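Local coordinates for protein fructokinase (Vibrio cholerae serotype O1, PDB 5EYN) that phosphorylates D-fructose at the expense of ATP, as a fructokinase of the PfkB carbohydrate kinase family, at residues A[30-35]-A[103-108]; A[38-43]-A[304-309]; A[99-104]-A[111-116]. All coordinates share one frame; numbering follows the deposited sequence.

Contact 1: residues A[30-35]-A[103-108]; sequences DLIPDG and VDLDEH. With FRU (beta-D-fructofuranose), chain B; ADP (adenosine-5'-diphosphate), chain E.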
loop_
_atom_site.group_PDB
_atom_site.type_symbol
_atom_site.label_atom_id
_atom_site.label_comp_id
_atom_site.label_asym_id
_atom_site.label_seq_id
_atom_site.Cartn_x
_atom_site.Cartn_y
_atom_site.Cartn_z
ATOM N N ASP A 30 3.324 -3.070 -8.414
ATOM C CA ASP A 30 4.149 -4.087 -7.790
ATOM C C ASP A 30 5.427 -3.422 -7.272
ATOM O O ASP A 30 6.201 -2.818 -8.032
ATOM C CB ASP A 30 4.548 -5.175 -8.796
ATOM C CG ASP A 30 3.401 -6.094 -9.203
ATOM O OD1 ASP A 30 2.471 -6.322 -8.402
ATOM O OD2 ASP A 30 3.496 -6.647 -10.323
ATOM N N LEU A 31 5.656 -3.537 -5.977
ATOM C CA LEU A 31 6.863 -3.030 -5.341
ATOM C C LEU A 31 7.848 -4.186 -5.264
ATOM O O LEU A 31 7.647 -5.147 -4.533
ATOM C CB LEU A 31 6.501 -2.495 -3.953
ATOM C CG LEU A 31 5.555 -1.300 -3.945
ATOM C CD1 LEU A 31 5.055 -1.029 -2.532
ATOM C CD2 LEU A 31 6.200 -0.062 -4.536
ATOM N N ILE A 32 8.906 -4.090 -6.057
ATOM C CA ILE A 32 9.810 -5.210 -6.259
ATOM C C ILE A 32 11.180 -4.848 -5.701
ATOM O O ILE A 32 11.777 -3.856 -6.125
ATOM C CB ILE A 32 9.913 -5.588 -7.748
ATOM C CG1 ILE A 32 8.507 -5.951 -8.253
ATOM C CG2 ILE A 32 10.891 -6.740 -7.946
ATOM C CD1 ILE A 32 8.478 -6.501 -9.675
ATOM N N PRO A 33 11.674 -5.644 -4.746
ATOM C CA PRO A 33 12.979 -5.337 -4.147
ATOM C C PRO A 33 14.072 -5.160 -5.185
ATOM O O PRO A 33 14.176 -5.936 -6.135
ATOM C CB PRO A 33 13.266 -6.571 -3.295
ATOM C CG PRO A 33 11.894 -7.080 -2.928
ATOM C CD PRO A 33 11.081 -6.857 -4.158
ATOM N N ASP A 34 14.884 -4.129 -4.988
ATOM C CA ASP A 34 16.024 -3.868 -5.853
ATOM C C ASP A 34 17.042 -3.119 -5.018
ATOM O O ASP A 34 17.106 -1.888 -5.045
ATOM C CB ASP A 34 15.588 -3.053 -7.071
ATOM C CG ASP A 34 16.606 -3.066 -8.184
ATOM O OD1 ASP A 34 17.126 -4.151 -8.514
ATOM O OD2 ASP A 34 16.873 -1.977 -8.733
ATOM N N GLY A 35 17.810 -3.884 -4.253
ATOM C CA GLY A 35 18.670 -3.340 -3.219
ATOM C C GLY A 35 17.966 -3.575 -1.901
ATOM O O GLY A 35 16.747 -3.756 -1.872
ATOM N N VAL A 103 6.336 -7.561 -3.500
ATOM C CA VAL A 103 6.859 -8.816 -4.038
ATOM C C VAL A 103 8.062 -9.337 -3.244
ATOM O O VAL A 103 8.962 -8.570 -2.902
ATOM C CB VAL A 103 7.265 -8.636 -5.514
ATOM C CG1 VAL A 103 7.793 -9.932 -6.114
ATOM C CG2 VAL A 103 6.097 -8.097 -6.339
ATOM N N ASP A 104 8.070 -10.641 -2.968
ATOM C CA ASP A 104 9.224 -11.340 -2.378
ATOM C C ASP A 104 9.850 -12.214 -3.460
ATOM O O ASP A 104 9.255 -13.201 -3.890
ATOM C CB ASP A 104 8.743 -12.206 -1.208
ATOM C CG ASP A 104 9.874 -12.927 -0.487
ATOM O OD1 ASP A 104 9.592 -13.564 0.556
ATOM O OD2 ASP A 104 11.030 -12.855 -0.939
ATOM N N LEU A 105 11.041 -11.841 -3.918
ATOM C CA LEU A 105 11.702 -12.543 -5.007
ATOM C C LEU A 105 12.264 -13.919 -4.617
ATOM O O LEU A 105 12.685 -14.679 -5.476
ATOM C CB LEU A 105 12.821 -11.670 -5.554
ATOM C CG LEU A 105 12.369 -10.338 -6.144
ATOM C CD1 LEU A 105 13.576 -9.436 -6.382
ATOM C CD2 LEU A 105 11.606 -10.585 -7.437
ATOM N N ASP A 106 12.225 -14.263 -3.336
ATOM C CA ASP A 106 12.635 -15.604 -2.932
ATOM C C ASP A 106 11.513 -16.628 -3.133
ATOM O O ASP A 106 11.742 -17.832 -3.014
ATOM C CB ASP A 106 13.119 -15.610 -1.480
ATOM C CG ASP A 106 14.483 -14.967 -1.321
ATOM O OD1 ASP A 106 15.175 -14.767 -2.342
ATOM O OD2 ASP A 106 14.867 -14.663 -0.178
ATOM N N GLU A 107 10.311 -16.146 -3.451
ATOM C CA GLU A 107 9.160 -17.017 -3.687
ATOM C C GLU A 107 8.714 -16.887 -5.136
ATOM O O GLU A 107 9.210 -16.028 -5.870
ATOM C CB GLU A 107 7.995 -16.655 -2.759
ATOM C CG GLU A 107 8.309 -16.729 -1.272
ATOM C CD GLU A 107 8.463 -18.148 -0.766
ATOM O OE1 GLU A 107 7.946 -19.086 -1.412
ATOM O OE2 GLU A 107 9.107 -18.325 0.286
ATOM N N HIS A 108 7.774 -17.737 -5.546
ATOM C CA HIS A 108 7.231 -17.696 -6.901
ATOM C C HIS A 108 5.719 -17.556 -6.876
ATOM O O HIS A 108 5.042 -18.147 -6.032
ATOM C CB HIS A 108 7.585 -18.966 -7.683
ATOM C CG HIS A 108 6.853 -19.084 -8.985
ATOM N ND1 HIS A 108 5.565 -19.575 -9.080
ATOM C CD2 HIS A 108 7.219 -18.755 -10.246
ATOM C CE1 HIS A 108 5.177 -19.547 -10.341
ATOM N NE2 HIS A 108 6.161 -19.053 -11.071
HETATM C C1 FRU B . -2.140 -9.601 -9.192
HETATM C C2 FRU B . -0.660 -9.890 -9.400
HETATM C C3 FRU B . 0.250 -8.698 -9.618
HETATM C C4 FRU B . 1.248 -9.157 -10.629
HETATM C C5 FRU B . 0.469 -10.178 -11.382
HETATM C C6 FRU B . 1.297 -11.318 -11.921
HETATM O O1 FRU B . -2.723 -9.084 -10.348
HETATM O O2 FRU B . -0.232 -10.588 -8.271
HETATM O O3 FRU B . 0.767 -8.316 -8.379
HETATM O O4 FRU B . 1.675 -8.158 -11.492
HETATM O O5 FRU B . -0.549 -10.688 -10.537
HETATM O O6 FRU B . 0.502 -12.256 -12.602
HETATM P PB ADP E . 4.156 -16.599 -13.714
HETATM O O1B ADP E . 3.814 -15.232 -14.247
HETATM O O2B ADP E . 3.048 -17.111 -12.821
HETATM O O3B ADP E . 5.439 -16.498 -12.927
HETATM P PA ADP E . 5.065 -18.988 -14.820
HETATM O O1A ADP E . 6.357 -18.669 -14.088
HETATM O O2A ADP E . 4.230 -19.845 -13.896
HETATM O O3A ADP E . 4.354 -17.584 -14.949
HETATM O "O5'" ADP E . 5.299 -19.813 -16.174
HETATM C "C5'" ADP E . 4.513 -19.601 -17.293
HETATM C "C4'" ADP E . 5.212 -19.752 -18.624
HETATM O "O4'" ADP E . 6.371 -18.950 -18.656
HETATM C "C3'" ADP E . 5.627 -21.132 -18.991
HETATM O "O3'" ADP E . 4.576 -21.842 -19.573
HETATM C "C2'" ADP E . 6.705 -20.865 -19.961
HETATM O "O2'" ADP E . 6.237 -20.494 -21.203
HETATM C "C1'" ADP E . 7.341 -19.677 -19.358
HETATM N N9 ADP E . 8.417 -19.974 -18.456
HETATM C C8 ADP E . 8.408 -19.924 -17.111
HETATM N N7 ADP E . 9.604 -20.239 -16.636
HETATM C C5 ADP E . 10.418 -20.498 -17.659
HETATM C C6 ADP E . 11.749 -20.859 -17.795
HETATM N N6 ADP E . 12.580 -21.059 -16.650
HETATM N N1 ADP E . 12.253 -21.037 -19.012
HETATM C C2 ADP E . 11.526 -20.865 -20.132
HETATM N N3 ADP E . 10.222 -20.512 -20.046
HETATM C C4 ADP E . 9.671 -20.329 -18.838
#
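V103 sets its isopropyl group against the flank of I32, and the two side chains run side by side, with V103 CG2 3.8 Å from I32 CG1. One backbone bond holds the strands beside this pair: V103 N donates to L31 O over 2.9 Å, nearly straight at 169°. It belongs to the parallel pairing of strands 28-33 and 99-103 in the four-stranded sheet that, in this family, forms the lid over the sugar site. Beyond V103 the chain leaves the sheet, and L105 turns back as a second bump. CG of L105 lies anti to its carbonyl carbon (chi1 -62°), which sends the fork to I32 and P33. Its CD2 meets I32 CG2 at 3.9 Å, the side chains crossing at about a right angle, while CD1 rests near P33 O. The proline ring fills the notch between V103 and L105; V103 O meets P33 CD at 3.0 Å, and with no N-H on the proline the parallel pairing ends here. D104 to E107 form a type I turn, tightened by an Asx turn in which D104 OD2 accepts from D106 N. The ligand-binding groups sit at the extremities: fructose O3 donates to D30 OD1 and O4 to OD2, each over 2.6 Å, and H108 NE2 donates to ADP O1A. Branched apolar packing thus joins a strand that gives D30 to the sugar site and a loop reaching the nucleotide.

Contact 2: residues A[38-43]-A[304-309]; sequences HYLKCP and TQKGAM. With NA (sodium ion), chain F.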
loop_
_atom_site.group_PDB
_atom_site.type_symbol
_atom_site.label_atom_id
_atom_site.label_comp_id
_atom_site.label_asym_id
_atom_site.label_seq_id
_atom_site.Cartn_x
_atom_site.Cartn_y
_atom_site.Cartn_z
ATOM N N HIS A 38 15.421 -0.545 -1.040
ATOM C CA HIS A 38 14.606 0.052 -2.088
ATOM C C HIS A 38 13.657 -0.934 -2.733
ATOM O O HIS A 38 13.955 -2.117 -2.857
ATOM C CB HIS A 38 15.475 0.581 -3.220
ATOM C CG HIS A 38 16.313 1.758 -2.868
ATOM N ND1 HIS A 38 17.543 1.637 -2.267
ATOM C CD2 HIS A 38 16.114 3.082 -3.061
ATOM C CE1 HIS A 38 18.072 2.836 -2.106
ATOM N NE2 HIS A 38 17.227 3.729 -2.585
ATOM N N TYR A 39 12.523 -0.408 -3.171
ATOM C CA TYR A 39 11.643 -1.093 -4.102
ATOM C C TYR A 39 11.648 -0.375 -5.440
ATOM O O TYR A 39 11.587 0.855 -5.484
ATOM C CB TYR A 39 10.199 -1.085 -3.601
ATOM C CG TYR A 39 9.938 -1.940 -2.395
ATOM C CD1 TYR A 39 9.974 -3.319 -2.475
ATOM C CD2 TYR A 39 9.632 -1.361 -1.175
ATOM C CE1 TYR A 39 9.734 -4.098 -1.365
ATOM C CE2 TYR A 39 9.388 -2.126 -0.079
ATOM C CZ TYR A 39 9.452 -3.491 -0.171
ATOM O OH TYR A 39 9.211 -4.258 0.945
ATOM N N LEU A 40 11.661 -1.150 -6.522
ATOM C CA LEU A 40 11.276 -0.645 -7.822
ATOM C C LEU A 40 9.783 -0.450 -7.816
ATOM O O LEU A 40 9.051 -1.290 -7.302
ATOM C CB LEU A 40 11.602 -1.670 -8.895
ATOM C CG LEU A 40 13.052 -1.750 -9.350
ATOM C CD1 LEU A 40 13.268 -3.032 -10.126
ATOM C CD2 LEU A 40 13.396 -0.528 -10.193
ATOM N N LYS A 41 9.339 0.647 -8.410
ATOM C CA LYS A 41 7.924 0.918 -8.605
ATOM C C LYS A 41 7.561 0.363 -9.979
ATOM O O LYS A 41 7.796 1.003 -10.992
ATOM C CB LYS A 41 7.663 2.416 -8.567
ATOM C CG LYS A 41 6.208 2.781 -8.741
ATOM C CD LYS A 41 5.986 4.274 -8.837
ATOM C CE LYS A 41 6.217 4.796 -10.218
ATOM N NZ LYS A 41 6.117 6.274 -10.201
ATOM N N CYS A 42 7.012 -0.842 -10.024
ATOM C CA CYS A 42 6.771 -1.529 -11.295
ATOM C C CYS A 42 5.269 -1.608 -11.609
ATOM O O CYS A 42 4.446 -2.002 -10.759
ATOM C CB CYS A 42 7.312 -2.949 -11.239
ATOM S SG CYS A 42 9.099 -3.004 -11.157
ATOM N N PRO A 43 4.888 -1.233 -12.825
ATOM C CA PRO A 43 3.483 -1.424 -13.204
ATOM C C PRO A 43 3.189 -2.899 -13.311
ATOM O O PRO A 43 4.015 -3.689 -13.787
ATOM C CB PRO A 43 3.401 -0.742 -14.559
ATOM C CG PRO A 43 4.809 -0.842 -15.128
ATOM C CD PRO A 43 5.722 -0.732 -13.943
ATOM N N THR A 304 13.276 -11.983 -18.110
ATOM C CA THR A 304 14.646 -11.485 -18.235
ATOM C C THR A 304 14.873 -10.161 -17.520
ATOM O O THR A 304 16.019 -9.757 -17.335
ATOM C CB THR A 304 15.031 -11.334 -19.704
ATOM O OG1 THR A 304 14.117 -10.456 -20.374
ATOM C CG2 THR A 304 15.074 -12.683 -20.407
ATOM N N GLN A 305 13.815 -9.485 -17.088
ATOM C CA GLN A 305 13.947 -8.259 -16.316
ATOM C C GLN A 305 12.890 -8.208 -15.204
ATOM O O GLN A 305 11.801 -8.804 -15.311
ATOM C CB GLN A 305 13.771 -7.024 -17.182
ATOM C CG GLN A 305 14.896 -6.796 -18.182
ATOM C CD GLN A 305 14.739 -5.470 -18.883
ATOM O OE1 GLN A 305 14.346 -5.412 -20.035
ATOM N NE2 GLN A 305 15.027 -4.401 -18.176
ATOM N N LYS A 306 13.234 -7.506 -14.137
ATOM C CA LYS A 306 12.323 -7.269 -13.028
ATOM C C LYS A 306 11.150 -6.434 -13.500
ATOM O O LYS A 306 11.269 -5.504 -14.286
ATOM C CB LYS A 306 13.050 -6.544 -11.899
ATOM C CG LYS A 306 13.985 -7.438 -11.113
ATOM C CD LYS A 306 14.640 -6.704 -9.941
ATOM C CE LYS A 306 15.576 -7.601 -9.181
ATOM N NZ LYS A 306 16.114 -6.907 -7.990
ATOM N N GLY A 307 9.977 -6.793 -12.985
ATOM C CA GLY A 307 8.717 -6.139 -13.316
ATOM C C GLY A 307 7.979 -7.008 -14.307
ATOM O O GLY A 307 8.561 -7.559 -15.231
ATOM N N ALA A 308 6.675 -7.160 -14.112
ATOM C CA ALA A 308 5.864 -7.986 -15.001
ATOM C C ALA A 308 5.886 -7.495 -16.439
ATOM O O ALA A 308 5.817 -8.294 -17.358
ATOM C CB ALA A 308 4.431 -8.039 -14.503
ATOM N N MET A 309 5.951 -6.186 -16.629
ATOM C CA MET A 309 5.792 -5.642 -17.966
ATOM C C MET A 309 7.108 -5.339 -18.661
ATOM O O MET A 309 7.148 -5.130 -19.863
ATOM C CB MET A 309 5.000 -4.344 -17.932
ATOM C CG MET A 309 3.594 -4.502 -17.452
ATOM S SD MET A 309 2.738 -2.925 -17.493
ATOM C CE MET A 309 1.123 -3.412 -16.887
HETATM NA NA NA F . 9.722 -9.094 -16.063
HETATM O O HOH W 1 5.295 -5.687 -12.130
HETATM O O HOH W 2 6.540 -4.058 -14.787
HETATM O O HOH W 3 8.675 -8.623 -18.123
HETATM O O HOH W 4 9.253 -10.510 -14.748
#
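Two waters bridge P43 and the backbone of 308-309, standing in for direct bonds between the segments. P43 O accepts from both: water 1, at 2.9 Å, takes the N-H of A308, and water 2, at 2.7 Å, takes that of M309. Behind them, loop 304-309 curls round a sodium ion, held by the carbonyl oxygens of Q305 (O at 2.2 Å) and G307 (O at 2.1 Å), with A302 O and two waters completing the site. Strand 38-44 is one of two outermost strands, within this chain, of the PfkB lid sheet, and residues 38-40 continue it antiparallel into the second subunit. Following helix 285-302 of the main domain, the loop packs on this lid strand. G307, with no side chain and a positive phi (102°) that glycine takes readily, lets C42 SG settle 3.8 Å from its CA. L40 CD1 packs on K306 CD at 3.9 Å, the side chains crossing at about a right angle; NZ of the lysine hydrogen-bonds P33 O and forms a salt bridge with D34. The long, unbranched M309, extended beyond CG (chi2 -178°), sets its polarisable sulfur SD across the CB-CG edge of the proline ring, 3.7 Å from P43 CB.

Contact 3: residues A[99-104]-A[111-116]; sequences STVVVD and RSFTFM. With FRU (beta-D-fructofuranose), chain B.
S112 opens the pairing with strand 99-103, its O accepting from D104 N at 2.8 Å and 164°. A beta hairpin results, with V101 opposite F115 and V103 opposite F113 in non-hydrogen-bonded pairs and V102 opposite T114 in the hydrogen-bonded one; its strand 113-115 is an outer edge of the lid sheet, 99-103 pairs inward with 28-33, and V101, F113 and F115 line the fructose pocket. OG of S112, swung between the backbone N and the carbonyl carbon (chi1 77°), bonds to G109 O and sits over the centre of one face of the F113 ring. The opposite face of that ring carries fructose O2, 3.4 Å above the plane. The phenyl of F113 is sandwiched between two oxygens, while V103 CG2 touches its edge and V101 CG1 reaches CD2 obliquely. T114 points to the opposite side of the sheet, with V102; V102 N donates to T114 O and T114 N to V102 O, each over 2.9 Å. Its hydroxyl suits this less buried spot: water 5 links T114 OG1 to V102 O. F115 comes back to the sugar side and lies alongside V101, whose CG2 stands over one face of the ring, while fructose C1 lies at the ring edge. Between the two phenylalanines, V101 is compact enough to touch both rings and still approach the sugar. M116 N closes the pairing on T100 O, and its side chain, bent at chi2 and chi3, packs on T100 of the second subunit. Within the hairpin, M116 CG lies 3.9 Å from V102 CG2.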
loop_
_atom_site.group_PDB
_atom_site.type_symbol
_atom_site.label_atom_id
_atom_site.label_comp_id
_atom_site.label_asym_id
_atom_site.label_seq_id
_atom_site.Cartn_x
_atom_site.Cartn_y
_atom_site.Cartn_z
ATOM N N SER A 99 -4.593 -0.927 -6.035
ATOM C CA SER A 99 -3.912 -2.088 -5.503
ATOM C C SER A 99 -2.394 -1.875 -5.482
ATOM O O SER A 99 -1.799 -1.419 -6.458
ATOM C CB SER A 99 -4.242 -3.310 -6.340
ATOM O OG SER A 99 -3.614 -4.454 -5.799
ATOM N N THR A 100 -1.799 -2.241 -4.357
ATOM C CA THR A 100 -0.377 -2.107 -4.094
ATOM C C THR A 100 0.113 -3.424 -3.551
ATOM O O THR A 100 -0.363 -3.889 -2.523
ATOM C CB THR A 100 -0.128 -0.998 -3.075
ATOM O OG1 THR A 100 -0.678 0.216 -3.567
ATOM C CG2 THR A 100 1.352 -0.794 -2.833
ATOM N N VAL A 101 1.070 -4.025 -4.254
ATOM C CA VAL A 101 1.491 -5.369 -3.958
ATOM C C VAL A 101 2.989 -5.375 -3.688
ATOM O O VAL A 101 3.776 -4.801 -4.441
ATOM C CB VAL A 101 1.163 -6.292 -5.140
ATOM C CG1 VAL A 101 1.753 -7.672 -4.945
ATOM C CG2 VAL A 101 -0.341 -6.377 -5.334
ATOM N N VAL A 102 3.390 -6.004 -2.595
ATOM C CA VAL A 102 4.807 -6.150 -2.261
ATOM C C VAL A 102 5.274 -7.531 -2.706
ATOM O O VAL A 102 4.664 -8.547 -2.380
ATOM C CB VAL A 102 5.044 -5.960 -0.755
ATOM C CG1 VAL A 102 6.510 -6.147 -0.406
ATOM C CG2 VAL A 102 4.563 -4.586 -0.326
ATOM N N VAL A 103 6.336 -7.561 -3.500
ATOM C CA VAL A 103 6.859 -8.816 -4.038
ATOM C C VAL A 103 8.062 -9.337 -3.244
ATOM O O VAL A 103 8.962 -8.570 -2.902
ATOM C CB VAL A 103 7.265 -8.636 -5.514
ATOM C CG1 VAL A 103 7.793 -9.932 -6.114
ATOM C CG2 VAL A 103 6.097 -8.097 -6.339
ATOM N N ASP A 104 8.070 -10.641 -2.968
ATOM C CA ASP A 104 9.224 -11.340 -2.378
ATOM C C ASP A 104 9.850 -12.214 -3.460
ATOM O O ASP A 104 9.255 -13.201 -3.890
ATOM C CB ASP A 104 8.743 -12.206 -1.208
ATOM C CG ASP A 104 9.874 -12.927 -0.487
ATOM O OD1 ASP A 104 9.592 -13.564 0.556
ATOM O OD2 ASP A 104 11.030 -12.855 -0.939
ATOM N N ARG A 111 2.705 -17.133 -3.811
ATOM C CA ARG A 111 3.454 -17.061 -2.566
ATOM C C ARG A 111 4.366 -15.831 -2.507
ATOM O O ARG A 111 4.828 -15.446 -1.429
ATOM C CB ARG A 111 4.278 -18.338 -2.372
ATOM C CG ARG A 111 3.425 -19.579 -2.115
ATOM C CD ARG A 111 4.273 -20.838 -2.026
ATOM N NE ARG A 111 3.474 -22.009 -1.670
ATOM C CZ ARG A 111 2.815 -22.775 -2.537
ATOM N NH1 ARG A 111 2.119 -23.818 -2.096
ATOM N NH2 ARG A 111 2.844 -22.511 -3.837
ATOM N N SER A 112 4.647 -15.226 -3.658
ATOM C CA SER A 112 5.548 -14.075 -3.714
ATOM C C SER A 112 4.876 -12.726 -3.469
ATOM O O SER A 112 5.559 -11.708 -3.385
ATOM C CB SER A 112 6.272 -13.994 -5.064
ATOM O OG SER A 112 5.398 -13.485 -6.069
ATOM N N PHE A 113 3.555 -12.707 -3.355
ATOM C CA PHE A 113 2.836 -11.436 -3.285
ATOM C C PHE A 113 2.165 -11.191 -1.950
ATOM O O PHE A 113 1.568 -12.094 -1.384
ATOM C CB PHE A 113 1.751 -11.382 -4.362
ATOM C CG PHE A 113 2.271 -11.578 -5.755
ATOM C CD1 PHE A 113 1.882 -12.677 -6.488
ATOM C CD2 PHE A 113 3.128 -10.660 -6.340
ATOM C CE1 PHE A 113 2.352 -12.868 -7.772
ATOM C CE2 PHE A 113 3.601 -10.847 -7.634
ATOM C CZ PHE A 113 3.214 -11.950 -8.350
ATOM N N THR A 114 2.271 -9.962 -1.461
ATOM C CA THR A 114 1.463 -9.501 -0.345
ATOM C C THR A 114 0.626 -8.325 -0.819
ATOM O O THR A 114 1.171 -7.306 -1.268
ATOM C CB THR A 114 2.336 -9.023 0.827
ATOM O OG1 THR A 114 3.196 -10.084 1.262
ATOM C CG2 THR A 114 1.466 -8.570 2.001
ATOM N N PHE A 115 -0.691 -8.461 -0.724
ATOM C CA PHE A 115 -1.611 -7.419 -1.144
ATOM C C PHE A 115 -1.870 -6.438 -0.021
ATOM O O PHE A 115 -2.447 -6.797 1.002
ATOM C CB PHE A 115 -2.912 -8.059 -1.636
ATOM C CG PHE A 115 -2.735 -8.775 -2.943
ATOM C CD1 PHE A 115 -3.107 -8.179 -4.128
ATOM C CD2 PHE A 115 -2.107 -10.006 -2.986
ATOM C CE1 PHE A 115 -2.882 -8.808 -5.333
ATOM C CE2 PHE A 115 -1.886 -10.634 -4.186
ATOM C CZ PHE A 115 -2.265 -10.042 -5.363
ATOM N N MET A 116 -1.413 -5.203 -0.187
ATOM C CA MET A 116 -1.552 -4.217 0.872
ATOM C C MET A 116 -2.894 -3.501 0.887
ATOM O O MET A 116 -3.285 -2.960 1.924
ATOM C CB MET A 116 -0.428 -3.187 0.821
ATOM C CG MET A 116 0.950 -3.772 0.993
ATOM S SD MET A 116 1.169 -4.747 2.479
ATOM C CE MET A 116 0.952 -3.481 3.736
HETATM C C1 FRU B . -2.140 -9.601 -9.192
HETATM C C2 FRU B . -0.660 -9.890 -9.400
HETATM C C3 FRU B . 0.250 -8.698 -9.618
HETATM C C4 FRU B . 1.248 -9.157 -10.629
HETATM C C5 FRU B . 0.469 -10.178 -11.382
HETATM C C6 FRU B . 1.297 -11.318 -11.921
HETATM O O1 FRU B . -2.723 -9.084 -10.348
HETATM O O2 FRU B . -0.232 -10.588 -8.271
HETATM O O3 FRU B . 0.767 -8.316 -8.379
HETATM O O4 FRU B . 1.675 -8.158 -11.492
HETATM O O5 FRU B . -0.549 -10.688 -10.537
HETATM O O6 FRU B . 0.502 -12.256 -12.602
HETATM O O HOH W 5 5.417 -10.341 -0.315
#

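Overall arrangement
The three contacts share one four-stranded sheet: contact 1 joins its middle strands, contact 3 pairs strand 99-103 with the outer strand 113-115, and contact 2 ties the other outer strand, 38-44, to a loop of the main domain. All are largely buried, yet 103-108 runs out through an exposed turn to H108. V103 and D104 belong to contacts 1 and 3, while I32 and L40 link contacts 1 and 2 through a backbone bond. Regular strand bonding dominates contact 3 and dwindles to one bond in contact 1; waters replace it in contact 2. Contacts 1 and 3 touch fructose, contact 1 also ADP, contact 2 the sodium ion, and all three adjoin the second subunit.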